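Local atomic coordinates of DegQ (Legionella pneumophila, PDB entry 4YO1), a protein that probably cuts proteins in the bacterial periplasm as a serine endopeptidase of the HtrA type, built from a trypsin-like protease domain and PDZ domains. Residues 284-289 with 297-302; 303-308 with 331-336. The protein carries 1 engineered substitution. One frame throughout, in Å; residues are numbered along the deposited sequence.

Interaction 1: 284-289 with 297-302; sequences SQVNQN and LKSGDV. With CD (cadmium ion), chain C.
The backbones come closest where Q285 at the end of strand 281-286 passes S299 in the loop leading to strand 302-306, their CA atoms 4.9 Å apart. This is a surface contact of the PDZ domain, which in DegP-like proteases is circularly permuted. A type II turn from K298 to D301 presents S299 at its second position, with G300 at a positive phi (89°) in the third. With OG anti to its carbonyl carbon (chi1 -57°), S299 turns the hydroxyl to the V286 N-H, and V286 N lies 2.8 Å from S299 OG; the bond is bent, 131° at the hydrogen. The V286 side chain lies over the L297-K298 backbone, and its apolar touch is a loose one, V286 CG2 to L297 CD2 at 4.0 Å. Behind S299 the turn is braced by D301, whose OD2 takes the N-H of K298, with K298 N 3.2 Å from D301 OD2 and above the carboxylate plane; the same oxygen makes a salt bridge with R336. On the other flank, a classic beta bulge sets the two residues S284 and Q285 opposite the single F260, and S284 OG bonds to Q245. Beyond the strand, the Q288 chain bends at chi2, and its OE1 binds a cadmium ion at 2.6 Å, with D143 as the second ligand.

Interaction 2: 303-308 with 331-336; sequences IVQIND and KIKILR
I306 and I332 project together from the same face of the sheet, branch against branch, from a non-hydrogen-bonded pair of two antiparallel strands. The I332 CG2 methyl does the touching: it sits 3.6 Å from I306 CG1 and is equally close to I306 CG2, so it meets the fork of the neighbouring chain. I332 has CG1 between its backbone N and carbonyl carbon (chi1 65°), which places CG2 on the side of I306. The two isoleucines join a larger apolar layer: helix 315-322 covers I306 through V317 and T320, while I332 reaches L343 and V345 of strand 339-346.

The next pair, Q305 with K333, is hydrogen-bonded and faces the other way. Their chains also run alongside each other, Q305 CB to K333 CB at 3.9 Å, and the aliphatic part of K333 passes along the glutamine, with K333 CD 4.1 Å from Q305 OE1. K333 N reaches Q305 O in a weak, bent bond.

Toward the start of strand 302-306 the pairing becomes irregular. V304 N donates to K333 O at 3.2 Å, and I303 CA adds a CA-H...O contact to the same oxygen.

At the other end N307 grips K331 with two groups. Its N-H bonds to K331 O, while N307 OD1 receives the N-H of K331 N at 2.9 Å, tilted only 22° from the amide carbonyl plane. K331 then sends its amine off to a salt bridge with D344. N307 has a positive phi (60°) where the chain turns into strand 309-310, and I306 O bonds to T309 OG1. Together the segments form an antiparallel strand pair in the curled PDZ beta sheet, with helix 315-322 packed on its isoleucine face and Q305 and K333 on the other.

In the fold
Interactions 1 and 2 follow one another along the chain and lie in the same PDZ domain, their centres 14 Å apart. Strands 281-286 and 302-306 are neighbours in one sheet, and 329-336 pairs with the second of them. Side chains tie the contacts directly: CD1 of L297 packs on CD1 of I332 at 3.7 Å, and D301, besides its bridge to R336, reaches I334. Both contacts lie away from the predicted charge-relay positions of the protease domain, H93, D123 and position 202, an engineered alanine here. One link from interaction 1 toward that domain is the cadmium ion at Q288, whose other ligand, D143, comes from the protease side of the chain; S284 and Q285 also meet helix 236-249.

Interaction 1: 284-289 with 297-302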
loop_
_atom_site.group_PDB
_atom_site.type_symbol
_atom_site.label_atom_id
_atom_site.label_comp_id
_atom_site.label_asym_id
_atom_site.label_seq_id
_atom_site.Cartn_x
_atom_site.Cartn_y
_atom_site.Cartn_z
ATOM N N SER A 284 -30.676 21.829 16.316
ATOM C CA SER A 284 -31.243 20.656 15.673
ATOM C C SER A 284 -30.586 19.342 16.106
ATOM O O SER A 284 -31.081 18.258 15.781
ATOM C CB SER A 284 -31.158 20.820 14.157
ATOM O OG SER A 284 -29.843 21.170 13.756
ATOM N N GLN A 285 -29.468 19.452 16.821
ATOM C CA GLN A 285 -28.748 18.294 17.347
ATOM C C GLN A 285 -27.541 18.689 18.207
ATOM O O GLN A 285 -26.729 19.525 17.801
ATOM C CB GLN A 285 -28.270 17.357 16.231
ATOM C CG GLN A 285 -27.494 16.179 16.800
ATOM C CD GLN A 285 -27.080 15.158 15.776
ATOM O OE1 GLN A 285 -27.386 15.279 14.591
ATOM N NE2 GLN A 285 -26.373 14.134 16.229
ATOM N N VAL A 286 -27.426 18.078 19.385
ATOM C CA VAL A 286 -26.245 18.260 20.215
ATOM C C VAL A 286 -25.463 16.959 20.346
ATOM O O VAL A 286 -25.941 15.993 20.943
ATOM C CB VAL A 286 -26.615 18.732 21.614
ATOM C CG1 VAL A 286 -25.362 18.986 22.423
ATOM C CG2 VAL A 286 -27.458 19.979 21.534
ATOM N N ASN A 287 -24.255 16.936 19.796
ATOM C CA ASN A 287 -23.433 15.739 19.850
ATOM C C ASN A 287 -22.939 15.433 21.260
ATOM O O ASN A 287 -22.562 16.332 22.019
ATOM C CB ASN A 287 -22.293 15.824 18.838
ATOM C CG ASN A 287 -22.800 15.812 17.405
ATOM O OD1 ASN A 287 -23.974 16.090 17.151
ATOM N ND2 ASN A 287 -21.923 15.477 16.465
ATOM N N GLN A 288 -22.979 14.153 21.614
ATOM C CA GLN A 288 -22.736 13.735 22.986
ATOM C C GLN A 288 -21.323 14.015 23.475
ATOM O O GLN A 288 -20.361 13.856 22.726
ATOM C CB GLN A 288 -23.168 12.269 23.203
ATOM C CG GLN A 288 -22.416 11.222 22.355
ATOM C CD GLN A 288 -22.985 11.034 20.944
ATOM O OE1 GLN A 288 -22.744 9.992 20.338
ATOM N NE2 GLN A 288 -23.738 11.982 20.430
ATOM N N ASN A 289 -21.214 14.450 24.729
ATOM C CA ASN A 289 -19.936 14.790 25.369
ATOM C C ASN A 289 -19.139 15.918 24.707
ATOM O O ASN A 289 -17.929 16.035 24.904
ATOM C CB ASN A 289 -19.058 13.550 25.567
ATOM C CG ASN A 289 -19.568 12.645 26.665
ATOM O OD1 ASN A 289 -20.182 13.100 27.631
ATOM N ND2 ASN A 289 -19.319 11.349 26.524
ATOM N N LEU A 297 -26.348 22.410 27.037
ATOM C CA LEU A 297 -27.265 22.739 25.953
ATOM C C LEU A 297 -27.867 21.503 25.295
ATOM O O LEU A 297 -27.151 20.664 24.750
ATOM C CB LEU A 297 -26.584 23.624 24.912
ATOM C CG LEU A 297 -27.552 24.469 24.080
ATOM C CD1 LEU A 297 -26.915 25.784 23.671
ATOM C CD2 LEU A 297 -28.017 23.709 22.853
ATOM N N LYS A 298 -29.191 21.409 25.327
ATOM C CA LYS A 298 -29.883 20.274 24.734
ATOM C C LYS A 298 -30.451 20.628 23.366
ATOM O O LYS A 298 -30.654 21.796 23.059
ATOM C CB LYS A 298 -31.000 19.789 25.666
ATOM C CG LYS A 298 -30.488 19.265 27.005
ATOM C CD LYS A 298 -31.546 18.476 27.769
ATOM C CE LYS A 298 -30.964 17.929 29.069
ATOM N NZ LYS A 298 -31.942 17.140 29.881
ATOM N N SER A 299 -30.687 19.612 22.544
ATOM C CA SER A 299 -31.358 19.788 21.266
ATOM C C SER A 299 -32.774 20.275 21.497
ATOM O O SER A 299 -33.391 19.947 22.519
ATOM C CB SER A 299 -31.408 18.470 20.496
ATOM O OG SER A 299 -30.110 17.933 20.305
ATOM N N GLY A 300 -33.293 21.047 20.543
ATOM C CA GLY A 300 -34.639 21.575 20.652
ATOM C C GLY A 300 -34.658 22.910 21.373
ATOM O O GLY A 300 -35.706 23.556 21.471
ATOM N N ASP A 301 -33.505 23.325 21.894
ATOM C CA ASP A 301 -33.378 24.657 22.470
ATOM C C ASP A 301 -33.319 25.737 21.387
ATOM O O ASP A 301 -33.234 25.441 20.191
ATOM C CB ASP A 301 -32.152 24.744 23.375
ATOM C CG ASP A 301 -32.285 23.883 24.613
ATOM O OD1 ASP A 301 -33.355 23.259 24.789
ATOM O OD2 ASP A 301 -31.322 23.833 25.415
ATOM N N VAL A 302 -33.378 26.991 21.817
ATOM C CA VAL A 302 -33.403 28.117 20.901
ATOM C C VAL A 302 -32.520 29.236 21.419
ATOM O O VAL A 302 -32.818 29.843 22.445
ATOM C CB VAL A 302 -34.830 28.665 20.732
ATOM C CG1 VAL A 302 -34.826 29.904 19.852
ATOM C CG2 VAL A 302 -35.745 27.600 20.152
HETATM CD CD CD C . -21.428 8.257 18.917
#

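Interaction 2: 303-308 with 331-336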
loop_
_atom_site.group_PDB
_atom_site.type_symbol
_atom_site.label_atom_id
_atom_site.label_comp_id
_atom_site.label_asym_id
_atom_site.label_seq_id
_atom_site.Cartn_x
_atom_site.Cartn_y
_atom_site.Cartn_z
ATOM N N ILE A 303 -31.433 29.510 20.708
ATOM C CA ILE A 303 -30.568 30.623 21.076
ATOM C C ILE A 303 -31.136 31.943 20.577
ATOM O O ILE A 303 -31.557 32.054 19.431
ATOM C CB ILE A 303 -29.142 30.445 20.536
ATOM C CG1 ILE A 303 -28.495 29.203 21.146
ATOM C CG2 ILE A 303 -28.292 31.669 20.841
ATOM C CD1 ILE A 303 -28.489 28.030 20.223
ATOM N N VAL A 304 -31.158 32.939 21.452
ATOM C CA VAL A 304 -31.652 34.250 21.080
ATOM C C VAL A 304 -30.552 35.290 21.266
ATOM O O VAL A 304 -30.602 36.373 20.682
ATOM C CB VAL A 304 -32.894 34.623 21.905
ATOM C CG1 VAL A 304 -33.510 35.928 21.397
ATOM C CG2 VAL A 304 -33.915 33.495 21.848
ATOM N N GLN A 305 -29.551 34.950 22.072
ATOM C CA GLN A 305 -28.443 35.856 22.312
ATOM C C GLN A 305 -27.180 35.097 22.693
ATOM O O GLN A 305 -27.210 34.214 23.548
ATOM C CB GLN A 305 -28.811 36.853 23.412
ATOM C CG GLN A 305 -27.975 38.131 23.413
ATOM C CD GLN A 305 -28.338 39.072 24.553
ATOM O OE1 GLN A 305 -29.483 39.502 24.683
ATOM N NE2 GLN A 305 -27.356 39.387 25.390
ATOM N N ILE A 306 -26.078 35.431 22.030
ATOM C CA ILE A 306 -24.759 34.944 22.417
ATOM C C ILE A 306 -23.982 36.157 22.894
ATOM O O ILE A 306 -23.696 37.060 22.109
ATOM C CB ILE A 306 -23.996 34.319 21.237
ATOM C CG1 ILE A 306 -24.655 33.019 20.787
ATOM C CG2 ILE A 306 -22.559 34.051 21.618
ATOM C CD1 ILE A 306 -23.894 32.300 19.691
ATOM N N ASN A 307 -23.652 36.173 24.181
ATOM C CA ASN A 307 -23.045 37.336 24.820
ATOM C C ASN A 307 -23.954 38.555 24.714
ATOM O O ASN A 307 -25.162 38.450 24.927
ATOM C CB ASN A 307 -21.658 37.638 24.242
ATOM C CG ASN A 307 -20.679 36.500 24.450
ATOM O OD1 ASN A 307 -20.706 35.823 25.478
ATOM N ND2 ASN A 307 -19.810 36.281 23.470
ATOM N N ASP A 308 -23.373 39.705 24.385
ATOM C CA ASP A 308 -24.146 40.938 24.267
ATOM C C ASP A 308 -24.642 41.138 22.829
ATOM O O ASP A 308 -25.035 42.239 22.452
ATOM C CB ASP A 308 -23.337 42.153 24.757
ATOM C CG ASP A 308 -22.710 41.936 26.145
ATOM O OD1 ASP A 308 -23.316 41.244 26.994
ATOM O OD2 ASP A 308 -21.600 42.463 26.386
ATOM N N LYS A 331 -21.516 33.667 27.258
ATOM C CA LYS A 331 -22.846 33.622 27.855
ATOM C C LYS A 331 -23.922 33.588 26.780
ATOM O O LYS A 331 -24.159 34.583 26.100
ATOM C CB LYS A 331 -23.074 34.836 28.759
ATOM C CG LYS A 331 -22.493 34.702 30.160
ATOM C CD LYS A 331 -22.908 35.878 31.041
ATOM C CE LYS A 331 -22.597 35.618 32.510
ATOM N NZ LYS A 331 -23.374 34.465 33.061
ATOM N N ILE A 332 -24.583 32.450 26.630
ATOM C CA ILE A 332 -25.589 32.323 25.589
ATOM C C ILE A 332 -27.003 32.101 26.120
ATOM O O ILE A 332 -27.329 31.056 26.684
ATOM C CB ILE A 332 -25.198 31.263 24.531
ATOM C CG1 ILE A 332 -25.138 29.862 25.125
ATOM C CG2 ILE A 332 -23.839 31.582 23.948
ATOM C CD1 ILE A 332 -24.768 28.822 24.112
ATOM N N LYS A 333 -27.839 33.115 25.949
ATOM C CA LYS A 333 -29.247 32.988 26.274
ATOM C C LYS A 333 -29.881 31.927 25.386
ATOM O O LYS A 333 -29.704 31.930 24.167
ATOM C CB LYS A 333 -29.970 34.325 26.093
ATOM C CG LYS A 333 -30.049 35.189 27.348
ATOM C CD LYS A 333 -30.797 36.491 27.068
ATOM C CE LYS A 333 -31.106 37.252 28.348
ATOM N NZ LYS A 333 -31.965 38.447 28.099
ATOM N N ILE A 334 -30.602 31.007 26.009
ATOM C CA ILE A 334 -31.361 30.007 25.279
ATOM C C ILE A 334 -32.796 30.068 25.760
ATOM O O ILE A 334 -33.123 30.828 26.669
ATOM C CB ILE A 334 -30.833 28.588 25.528
ATOM C CG1 ILE A 334 -31.198 28.128 26.942
ATOM C CG2 ILE A 334 -29.329 28.531 25.303
ATOM C CD1 ILE A 334 -30.707 26.747 27.283
ATOM N N LEU A 335 -33.654 29.266 25.150
ATOM C CA LEU A 335 -35.050 29.251 25.530
ATOM C C LEU A 335 -35.601 27.846 25.343
ATOM O O LEU A 335 -36.048 27.473 24.260
ATOM C CB LEU A 335 -35.833 30.276 24.714
ATOM C CG LEU A 335 -36.959 31.005 25.449
ATOM C CD1 LEU A 335 -37.488 32.155 24.630
ATOM C CD2 LEU A 335 -38.077 30.051 25.757
ATOM N N ARG A 336 -35.555 27.076 26.423
ATOM C CA ARG A 336 -36.005 25.692 26.435
ATOM C C ARG A 336 -37.371 25.590 27.097
ATOM O O ARG A 336 -37.502 25.887 28.280
ATOM C CB ARG A 336 -34.998 24.839 27.206
ATOM C CG ARG A 336 -35.365 23.375 27.336
ATOM C CD ARG A 336 -34.294 22.620 28.114
ATOM N NE ARG A 336 -32.966 22.800 27.531
ATOM C CZ ARG A 336 -31.858 23.016 28.235
ATOM N NH1 ARG A 336 -31.914 23.080 29.558
ATOM N NH2 ARG A 336 -30.693 23.168 27.618
#